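Local coordinates for ESX-1 secretion-associated protein EspB (Mycobacterium marinum, PDB 7P0Z) that is secreted through the ESX-1 system and assembles as a seven-subunit oligomer, probably a channel-like structure that serves in protein transport, at residues 21-26 and 169-174; 56-61 and 272-277; 160-165 and 199-204. One frame throughout, in Å; residues are numbered along the deposited sequence.

Interaction 1 of 3, residues 21-26 and 169-174; sequences DEVEAP and IKRFRI
Arg171 places its CG between its own backbone N and carbonyl carbon (chi1 64°) and bends again at chi3, which brings the edge of the guanidinium to the carbonyls where the chain leaves helix 13-23. Glu22 instead keeps CG anti to N (chi1 -177°) and an extended chain, carrying its carboxylate across to Arg173. Arg171 thus takes up carbonyls at the C-terminal end of a PE-region helix from a PPE-region loop. Its NH1 serves two acceptors, Ala25 O at 2.6 Å, in the guanidinium plane and almost straight (175°), and Val23 O at 3.0 Å, which it meets from above the carbonyl plane. Asp168 pairs with Arg171 NH2, which probably offsets the charge of this buried group. Arg173 grips Glu22 end-on, NH2 to OE1 at 3.2 Å and NH1 to OE2 at 3.2 Å. Arg173 NH1 also donates to Lys170 O at 2.9 Å, which, with the grip on Glu22, should hold the guanidinium in its rotation. On the apolar side Val23 CG2 touches Phe172 CE1 at 3.7 Å. Val23 also rests on Leu72 and Ala73 of helix 42-81, and Phe172 on Gln193 and Lys194 of helix 181-224.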
loop_
_atom_site.group_PDB
_atom_site.type_symbol
_atom_site.label_atom_id
_atom_site.label_comp_id
_atom_site.label_asym_id
_atom_site.label_seq_id
_atom_site.Cartn_x
_atom_site.Cartn_y
_atom_site.Cartn_z
ATOM N N ASP A 21 -42.234 -2.041 20.933
ATOM C CA ASP A 21 -41.876 -2.700 22.179
ATOM C C ASP A 21 -40.687 -3.627 22.005
ATOM O O ASP A 21 -39.863 -3.744 22.910
ATOM C CB ASP A 21 -43.057 -3.456 22.745
ATOM C CG ASP A 21 -44.056 -2.539 23.373
ATOM O OD1 ASP A 21 -43.706 -1.374 23.625
ATOM O OD2 ASP A 21 -45.195 -2.973 23.617
ATOM N N GLU A 22 -40.571 -4.278 20.857
ATOM C CA GLU A 22 -39.461 -5.187 20.643
ATOM C C GLU A 22 -38.132 -4.457 20.520
ATOM O O GLU A 22 -37.093 -4.999 20.902
ATOM C CB GLU A 22 -39.712 -6.029 19.400
ATOM C CG GLU A 22 -38.637 -7.044 19.149
ATOM C CD GLU A 22 -38.877 -7.904 17.939
ATOM O OE1 GLU A 22 -39.933 -7.766 17.300
ATOM O OE2 GLU A 22 -37.983 -8.698 17.603
ATOM N N VAL A 23 -38.133 -3.239 19.996
ATOM C CA VAL A 23 -36.858 -2.627 19.686
ATOM C C VAL A 23 -36.206 -2.052 20.932
ATOM O O VAL A 23 -34.982 -1.942 20.997
ATOM C CB VAL A 23 -37.026 -1.561 18.595
ATOM C CG1 VAL A 23 -37.667 -0.316 19.143
ATOM C CG2 VAL A 23 -35.697 -1.253 17.950
ATOM N N GLU A 24 -36.986 -1.680 21.937
ATOM C CA GLU A 24 -36.434 -1.116 23.150
ATOM C C GLU A 24 -36.415 -2.110 24.295
ATOM O O GLU A 24 -36.183 -1.715 25.433
ATOM C CB GLU A 24 -37.210 0.129 23.563
ATOM C CG GLU A 24 -38.510 -0.187 24.250
ATOM C CD GLU A 24 -39.192 1.029 24.791
ATOM O OE1 GLU A 24 -38.547 2.086 24.885
ATOM O OE2 GLU A 24 -40.379 0.930 25.151
ATOM N N ALA A 25 -36.660 -3.379 24.029
ATOM C CA ALA A 25 -36.489 -4.368 25.070
ATOM C C ALA A 25 -35.016 -4.435 25.454
ATOM O O ALA A 25 -34.150 -4.158 24.630
ATOM C CB ALA A 25 -36.969 -5.731 24.595
ATOM N N PRO A 26 -34.702 -4.763 26.700
ATOM C CA PRO A 26 -33.295 -4.824 27.099
ATOM C C PRO A 26 -32.520 -5.823 26.266
ATOM O O PRO A 26 -33.014 -6.894 25.933
ATOM C CB PRO A 26 -33.365 -5.253 28.562
ATOM C CG PRO A 26 -34.667 -5.875 28.705
ATOM C CD PRO A 26 -35.587 -5.164 27.796
ATOM N N ILE A 169 -30.091 -8.714 16.587
ATOM C CA ILE A 169 -30.405 -7.716 15.584
ATOM C C ILE A 169 -31.701 -8.022 14.848
ATOM O O ILE A 169 -32.050 -7.306 13.918
ATOM C CB ILE A 169 -29.245 -7.535 14.600
ATOM C CG1 ILE A 169 -28.947 -8.843 13.888
ATOM C CG2 ILE A 169 -28.033 -7.013 15.307
ATOM C CD1 ILE A 169 -28.172 -8.663 12.656
ATOM N N LYS A 170 -32.424 -9.067 15.245
ATOM C CA LYS A 170 -33.775 -9.260 14.730
ATOM C C LYS A 170 -34.638 -8.048 14.969
ATOM O O LYS A 170 -35.483 -7.715 14.140
ATOM C CB LYS A 170 -34.450 -10.444 15.395
ATOM C CG LYS A 170 -33.963 -11.756 14.995
ATOM C CD LYS A 170 -34.484 -12.738 15.981
ATOM C CE LYS A 170 -35.980 -12.787 15.904
ATOM N NZ LYS A 170 -36.528 -13.825 16.811
ATOM N N ARG A 171 -34.455 -7.384 16.100
ATOM C CA ARG A 171 -35.289 -6.249 16.431
ATOM C C ARG A 171 -35.156 -5.106 15.442
ATOM O O ARG A 171 -35.882 -4.127 15.573
ATOM C CB ARG A 171 -34.960 -5.754 17.830
ATOM C CG ARG A 171 -33.562 -5.241 17.961
ATOM C CD ARG A 171 -33.302 -4.743 19.346
ATOM N NE ARG A 171 -33.235 -5.803 20.341
ATOM C CZ ARG A 171 -33.457 -5.613 21.633
ATOM N NH1 ARG A 171 -33.765 -4.412 22.076
ATOM N NH2 ARG A 171 -33.372 -6.616 22.479
ATOM N N PHE A 172 -34.270 -5.187 14.464
ATOM C CA PHE A 172 -34.158 -4.130 13.478
ATOM C C PHE A 172 -34.569 -4.562 12.089
ATOM O O PHE A 172 -34.307 -3.839 11.135
ATOM C CB PHE A 172 -32.742 -3.585 13.422
ATOM C CG PHE A 172 -32.218 -3.157 14.719
ATOM C CD1 PHE A 172 -32.811 -2.135 15.407
ATOM C CD2 PHE A 172 -31.117 -3.761 15.252
ATOM C CE1 PHE A 172 -32.323 -1.733 16.606
ATOM C CE2 PHE A 172 -30.618 -3.352 16.448
ATOM C CZ PHE A 172 -31.223 -2.329 17.128
ATOM N N ARG A 173 -35.200 -5.714 11.949
ATOM C CA ARG A 173 -35.627 -6.162 10.640
ATOM C C ARG A 173 -36.656 -5.212 10.047
ATOM O O ARG A 173 -37.302 -4.434 10.742
ATOM C CB ARG A 173 -36.206 -7.561 10.729
ATOM C CG ARG A 173 -37.501 -7.603 11.424
ATOM C CD ARG A 173 -37.908 -8.998 11.682
ATOM N NE ARG A 173 -39.157 -9.037 12.413
ATOM C CZ ARG A 173 -39.250 -8.887 13.720
ATOM N NH1 ARG A 173 -38.169 -8.669 14.433
ATOM N NH2 ARG A 173 -40.421 -8.940 14.310
ATOM N N ILE A 174 -36.785 -5.277 8.726
ATOM C CA ILE A 174 -37.788 -4.514 8.010
ATOM C C ILE A 174 -39.189 -4.938 8.423
ATOM O O ILE A 174 -39.405 -5.998 9.009
ATOM C CB ILE A 174 -37.593 -4.707 6.503
ATOM C CG1 ILE A 174 -37.760 -6.178 6.177
ATOM C CG2 ILE A 174 -36.250 -4.209 6.066
ATOM C CD1 ILE A 174 -37.754 -6.451 4.742
#

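Interaction 2 of 3, residues 56-61 and 272-277; sequences DNVRLY and EPVNPP
One face of the Tyr61 ring is taken up by Pro276: its CB lies 4.0 Å from the ring centroid in a CH-pi contact, and its carbonyl O sits over the same face near the rim, 3.4 Å from Tyr61 CE2. At the ring edge, in plane, is Asn57 O, one helical turn back. The motif is an extended, proline-rich segment following helix 244-268 and laid along helix 42-81 of the elongated helical bundle formed by the PE and PPE regions. With CG of Tyr61 anti to its carbonyl carbon (chi1 -85°), the two side chains cross at about a right angle, and Tyr61 CD1 comes to 3.5 Å from Pro276 CG. Val58 extends the apolar surface, its CG2 branch meeting Pro276 CG at 4.2 Å and Val274 CG1 at 4.3 Å. The two segments share no hydrogen bond; polar bonds to 272-277 include Val274 N to Ser54 OG and Trp196 NE1 to Pro277 O. Met200 of helix 181-224 packs on both Tyr61 and Pro276, and Ile169 of a neighbouring subunit packs on Asn57. Obliquely to the ring, Pro277 O comes to 3.5 Å from Tyr61 CD2.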
loop_
_atom_site.group_PDB
_atom_site.type_symbol
_atom_site.label_atom_id
_atom_site.label_comp_id
_atom_site.label_asym_id
_atom_site.label_seq_id
_atom_site.Cartn_x
_atom_site.Cartn_y
_atom_site.Cartn_z
ATOM N N ASP A 56 -14.969 -0.213 30.830
ATOM C CA ASP A 56 -15.840 0.846 31.319
ATOM C C ASP A 56 -16.358 1.717 30.184
ATOM O O ASP A 56 -17.537 2.085 30.156
ATOM C CB ASP A 56 -15.099 1.700 32.336
ATOM C CG ASP A 56 -15.052 1.066 33.689
ATOM O OD1 ASP A 56 -16.003 0.347 34.032
ATOM O OD2 ASP A 56 -14.067 1.273 34.415
ATOM N N ASN A 57 -15.497 2.057 29.244
ATOM C CA ASN A 57 -15.921 2.937 28.171
ATOM C C ASN A 57 -16.928 2.256 27.259
ATOM O O ASN A 57 -17.893 2.883 26.800
ATOM C CB ASN A 57 -14.692 3.420 27.414
ATOM C CG ASN A 57 -13.930 4.464 28.192
ATOM O OD1 ASN A 57 -14.213 4.705 29.358
ATOM N ND2 ASN A 57 -12.939 5.066 27.565
ATOM N N VAL A 58 -16.739 0.968 27.011
ATOM C CA VAL A 58 -17.702 0.233 26.211
ATOM C C VAL A 58 -19.051 0.164 26.919
ATOM O O VAL A 58 -20.103 0.333 26.295
ATOM C CB VAL A 58 -17.153 -1.161 25.875
ATOM C CG1 VAL A 58 -18.256 -2.072 25.394
ATOM C CG2 VAL A 58 -16.066 -1.051 24.845
ATOM N N ARG A 59 -19.045 -0.063 28.228
ATOM C CA ARG A 59 -20.307 -0.112 28.955
ATOM C C ARG A 59 -21.039 1.224 28.890
ATOM O O ARG A 59 -22.267 1.276 28.715
ATOM C CB ARG A 59 -20.058 -0.533 30.402
ATOM C CG ARG A 59 -19.831 -2.012 30.552
ATOM C CD ARG A 59 -19.733 -2.452 31.984
ATOM N NE ARG A 59 -18.519 -1.963 32.613
ATOM C CZ ARG A 59 -17.417 -2.680 32.779
ATOM N NH1 ARG A 59 -17.358 -3.932 32.377
ATOM N NH2 ARG A 59 -16.374 -2.135 33.357
ATOM N N LEU A 60 -20.291 2.316 29.002
ATOM C CA LEU A 60 -20.876 3.641 28.890
ATOM C C LEU A 60 -21.553 3.852 27.540
ATOM O O LEU A 60 -22.692 4.339 27.455
ATOM C CB LEU A 60 -19.783 4.666 29.107
ATOM C CG LEU A 60 -20.235 6.103 29.209
ATOM C CD1 LEU A 60 -20.821 6.330 30.568
ATOM C CD2 LEU A 60 -19.056 6.979 28.973
ATOM N N TYR A 61 -20.874 3.493 26.464
ATOM C CA TYR A 61 -21.507 3.688 25.171
ATOM C C TYR A 61 -22.693 2.760 24.962
ATOM O O TYR A 61 -23.605 3.081 24.197
ATOM C CB TYR A 61 -20.492 3.520 24.067
ATOM C CG TYR A 61 -19.785 4.791 23.849
ATOM C CD1 TYR A 61 -18.697 5.120 24.617
ATOM C CD2 TYR A 61 -20.232 5.697 22.913
ATOM C CE1 TYR A 61 -18.058 6.283 24.447
ATOM C CE2 TYR A 61 -19.600 6.873 22.736
ATOM C CZ TYR A 61 -18.510 7.159 23.502
ATOM O OH TYR A 61 -17.863 8.338 23.334
ATOM N N GLU A 272 -3.781 -1.249 22.839
ATOM C CA GLU A 272 -4.507 -0.141 22.264
ATOM C C GLU A 272 -5.747 0.166 23.096
ATOM O O GLU A 272 -6.432 -0.744 23.546
ATOM C CB GLU A 272 -4.926 -0.470 20.851
ATOM C CG GLU A 272 -3.791 -0.512 19.913
ATOM C CD GLU A 272 -3.397 0.857 19.459
ATOM O OE1 GLU A 272 -4.028 1.385 18.516
ATOM O OE2 GLU A 272 -2.465 1.420 20.054
ATOM N N PRO A 273 -6.057 1.429 23.320
ATOM C CA PRO A 273 -7.363 1.770 23.876
ATOM C C PRO A 273 -8.467 1.512 22.871
ATOM O O PRO A 273 -8.253 1.456 21.664
ATOM C CB PRO A 273 -7.233 3.257 24.182
ATOM C CG PRO A 273 -6.209 3.723 23.265
ATOM C CD PRO A 273 -5.247 2.621 23.065
ATOM N N VAL A 274 -9.668 1.348 23.388
ATOM C CA VAL A 274 -10.844 1.075 22.579
ATOM C C VAL A 274 -11.778 2.255 22.731
ATOM O O VAL A 274 -12.322 2.459 23.815
ATOM C CB VAL A 274 -11.537 -0.220 23.017
ATOM C CG1 VAL A 274 -12.755 -0.484 22.177
ATOM C CG2 VAL A 274 -10.589 -1.369 22.923
ATOM N N ASN A 275 -11.980 3.031 21.667
ATOM C CA ASN A 275 -12.970 4.090 21.784
ATOM C C ASN A 275 -14.194 3.784 20.946
ATOM O O ASN A 275 -14.117 3.708 19.717
ATOM C CB ASN A 275 -12.442 5.476 21.439
ATOM C CG ASN A 275 -11.868 5.569 20.090
ATOM O OD1 ASN A 275 -11.673 4.574 19.410
ATOM N ND2 ASN A 275 -11.694 6.792 19.630
ATOM N N PRO A 276 -15.338 3.621 21.582
ATOM C CA PRO A 276 -16.558 3.313 20.859
ATOM C C PRO A 276 -17.116 4.551 20.193
ATOM O O PRO A 276 -17.103 5.635 20.784
ATOM C CB PRO A 276 -17.501 2.822 21.961
ATOM C CG PRO A 276 -16.667 2.716 23.180
ATOM C CD PRO A 276 -15.547 3.638 23.030
ATOM N N PRO A 277 -17.608 4.438 18.973
ATOM C CA PRO A 277 -18.341 5.555 18.383
ATOM C C PRO A 277 -19.671 5.717 19.078
ATOM O O PRO A 277 -20.250 4.763 19.589
ATOM C CB PRO A 277 -18.521 5.126 16.932
ATOM C CG PRO A 277 -18.552 3.661 17.006
ATOM C CD PRO A 277 -17.686 3.234 18.143
#

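Interaction 3 of 3, residues 160-165 and 199-204; sequences NFNLSL and HMAKLS
Helix segments 160-165 and 199-204 run antiparallel at 163°, their axes 8.2 Å apart, and come closest in backbone where the CA atoms of Asn162 and Ala201 are 4.6 Å from each other. They belong to helices 149-166 and 181-224, consecutive helices of the PPE domain that form the helical hairpin characteristic of the EsxAB clan. The small side chain of Ala201 is consistent with this close approach. Leu165 lies against it, Leu165 CB being 4.0 Å from Ala201 CB. The CD1 branch of Leu165 reaches over the backbone to 3.8 Å from Ala201 N. The same CD1 touches Met200 CB more loosely, whereas the thioether of Met200 turns off to helix 42-81, where the residue packs on Leu62. Asn162 lies beside the carbonyl of Ala201, with Asn162 CB 3.9 Å from Ala201 O.

Phe161, its CG anti to the backbone N (chi1 -167°), sends its ring along the flank of the interface. CG of Leu165, from the next turn of the same helix, covers part of one ring face. The ring edge points at Ser204, with Phe161 CD2 3.7 Å from Ser204 OG in the plane of the ring. Leu62 of helix 42-81 and the loop residues Ala28 and Pro30 also pack on Phe161, joining PE and PPE parts of the bundle. The hydroxyl facing this aromatic edge has its acceptor within its own helix: Ser204 OG donates to Met200 O at 2.9 Å, reaching it from the face opposite to the one used by Ser204 N.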
loop_
_atom_site.group_PDB
_atom_site.type_symbol
_atom_site.label_atom_id
_atom_site.label_comp_id
_atom_site.label_asym_id
_atom_site.label_seq_id
_atom_site.Cartn_x
_atom_site.Cartn_y
_atom_site.Cartn_z
ATOM N N ASN A 160 -18.864 -13.852 25.046
ATOM C CA ASN A 160 -20.280 -14.142 25.163
ATOM C C ASN A 160 -21.101 -12.918 24.826
ATOM O O ASN A 160 -22.117 -13.019 24.141
ATOM C CB ASN A 160 -20.619 -14.629 26.560
ATOM C CG ASN A 160 -20.088 -15.985 26.833
ATOM O OD1 ASN A 160 -19.837 -16.759 25.924
ATOM N ND2 ASN A 160 -19.904 -16.292 28.099
ATOM N N PHE A 161 -20.673 -11.753 25.299
ATOM C CA PHE A 161 -21.410 -10.540 24.992
ATOM C C PHE A 161 -21.398 -10.233 23.500
ATOM O O PHE A 161 -22.419 -9.833 22.940
ATOM C CB PHE A 161 -20.853 -9.364 25.781
ATOM C CG PHE A 161 -21.744 -8.182 25.756
ATOM C CD1 PHE A 161 -22.983 -8.235 26.350
ATOM C CD2 PHE A 161 -21.388 -7.049 25.060
ATOM C CE1 PHE A 161 -23.820 -7.167 26.294
ATOM C CE2 PHE A 161 -22.228 -5.977 25.007
ATOM C CZ PHE A 161 -23.445 -6.036 25.625
ATOM N N ASN A 162 -20.243 -10.363 22.859
ATOM C CA ASN A 162 -20.144 -10.289 21.404
ATOM C C ASN A 162 -21.223 -11.121 20.720
ATOM O O ASN A 162 -22.000 -10.625 19.896
ATOM C CB ASN A 162 -18.763 -10.773 20.989
ATOM C CG ASN A 162 -18.577 -10.817 19.506
ATOM O OD1 ASN A 162 -19.272 -10.164 18.755
ATOM N ND2 ASN A 162 -17.688 -11.676 19.070
ATOM N N LEU A 163 -21.269 -12.406 21.049
ATOM C CA LEU A 163 -22.219 -13.280 20.382
ATOM C C LEU A 163 -23.653 -12.892 20.692
ATOM O O LEU A 163 -24.517 -12.925 19.812
ATOM C CB LEU A 163 -21.964 -14.725 20.774
ATOM C CG LEU A 163 -20.615 -15.242 20.314
ATOM C CD1 LEU A 163 -20.492 -16.694 20.680
ATOM C CD2 LEU A 163 -20.453 -15.054 18.822
ATOM N N SER A 164 -23.934 -12.528 21.933
ATOM C CA SER A 164 -25.312 -12.247 22.277
ATOM C C SER A 164 -25.785 -10.931 21.676
ATOM O O SER A 164 -26.973 -10.780 21.398
ATOM C CB SER A 164 -25.484 -12.282 23.783
ATOM O OG SER A 164 -24.708 -11.300 24.396
ATOM N N LEU A 165 -24.889 -9.979 21.453
ATOM C CA LEU A 165 -25.262 -8.813 20.668
ATOM C C LEU A 165 -25.557 -9.199 19.233
ATOM O O LEU A 165 -26.546 -8.753 18.654
ATOM C CB LEU A 165 -24.163 -7.764 20.693
ATOM C CG LEU A 165 -23.930 -6.921 21.930
ATOM C CD1 LEU A 165 -22.843 -5.914 21.620
ATOM C CD2 LEU A 165 -25.193 -6.233 22.346
ATOM N N HIS A 199 -21.014 -2.925 15.116
ATOM C CA HIS A 199 -19.723 -2.339 15.436
ATOM C C HIS A 199 -19.388 -2.515 16.914
ATOM O O HIS A 199 -18.236 -2.773 17.275
ATOM C CB HIS A 199 -19.710 -0.869 15.040
ATOM C CG HIS A 199 -18.358 -0.247 15.104
ATOM N ND1 HIS A 199 -17.897 0.412 16.219
ATOM C CD2 HIS A 199 -17.348 -0.221 14.209
ATOM C CE1 HIS A 199 -16.667 0.833 16.004
ATOM N NE2 HIS A 199 -16.312 0.464 14.790
ATOM N N MET A 200 -20.382 -2.385 17.780
ATOM C CA MET A 200 -20.139 -2.554 19.205
ATOM C C MET A 200 -19.788 -3.993 19.536
ATOM O O MET A 200 -18.961 -4.254 20.410
ATOM C CB MET A 200 -21.362 -2.118 19.996
ATOM C CG MET A 200 -21.610 -0.633 19.974
ATOM S SD MET A 200 -20.203 0.336 20.512
ATOM C CE MET A 200 -20.510 0.344 22.264
ATOM N N ALA A 201 -20.423 -4.939 18.860
ATOM C CA ALA A 201 -20.070 -6.334 19.049
ATOM C C ALA A 201 -18.644 -6.590 18.609
ATOM O O ALA A 201 -17.907 -7.340 19.252
ATOM C CB ALA A 201 -21.035 -7.226 18.283
ATOM N N LYS A 202 -18.244 -5.976 17.507
ATOM C CA LYS A 202 -16.880 -6.116 17.035
ATOM C C LYS A 202 -15.888 -5.556 18.046
ATOM O O LYS A 202 -14.815 -6.124 18.264
ATOM C CB LYS A 202 -16.763 -5.417 15.698
ATOM C CG LYS A 202 -15.523 -5.660 14.976
ATOM C CD LYS A 202 -15.596 -4.955 13.668
ATOM C CE LYS A 202 -16.534 -5.661 12.708
ATOM N NZ LYS A 202 -15.994 -6.944 12.201
ATOM N N LEU A 203 -16.234 -4.445 18.680
ATOM C CA LEU A 203 -15.372 -3.895 19.715
ATOM C C LEU A 203 -15.297 -4.812 20.924
ATOM O O LEU A 203 -14.233 -4.976 21.523
ATOM C CB LEU A 203 -15.875 -2.523 20.130
ATOM C CG LEU A 203 -15.696 -1.448 19.072
ATOM C CD1 LEU A 203 -16.188 -0.117 19.608
ATOM C CD2 LEU A 203 -14.275 -1.365 18.623
ATOM N N SER A 204 -16.421 -5.397 21.314
ATOM C CA SER A 204 -16.401 -6.384 22.384
ATOM C C SER A 204 -15.488 -7.545 22.040
ATOM O O SER A 204 -14.739 -8.040 22.888
ATOM C CB SER A 204 -17.812 -6.896 22.644
ATOM O OG SER A 204 -18.711 -5.832 22.809
#

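In the fold
Interactions 2 and 3 are buried, their centres about 9 Å from the centre of the chain, whereas interaction 1 is partly buried and its centre lies about 24 Å from it. Chemistry follows place: interaction 1 relies on arginine-carbonyl bonds and a salt bridge, while the other two are mainly apolar, with no clear hydrogen bond between their segments. Interactions 2 and 3, centres about 12 Å apart, touch directly, Pro277 CD resting 3.4 Å from His199 CE1. Interactions 1 and 3 involve the hairpin of helices 149-166 and 181-224, one in its connecting loop and the other between its arms. Interactions 1 and 2 each join the PE and PPE regions; interaction 3 lies within PPE.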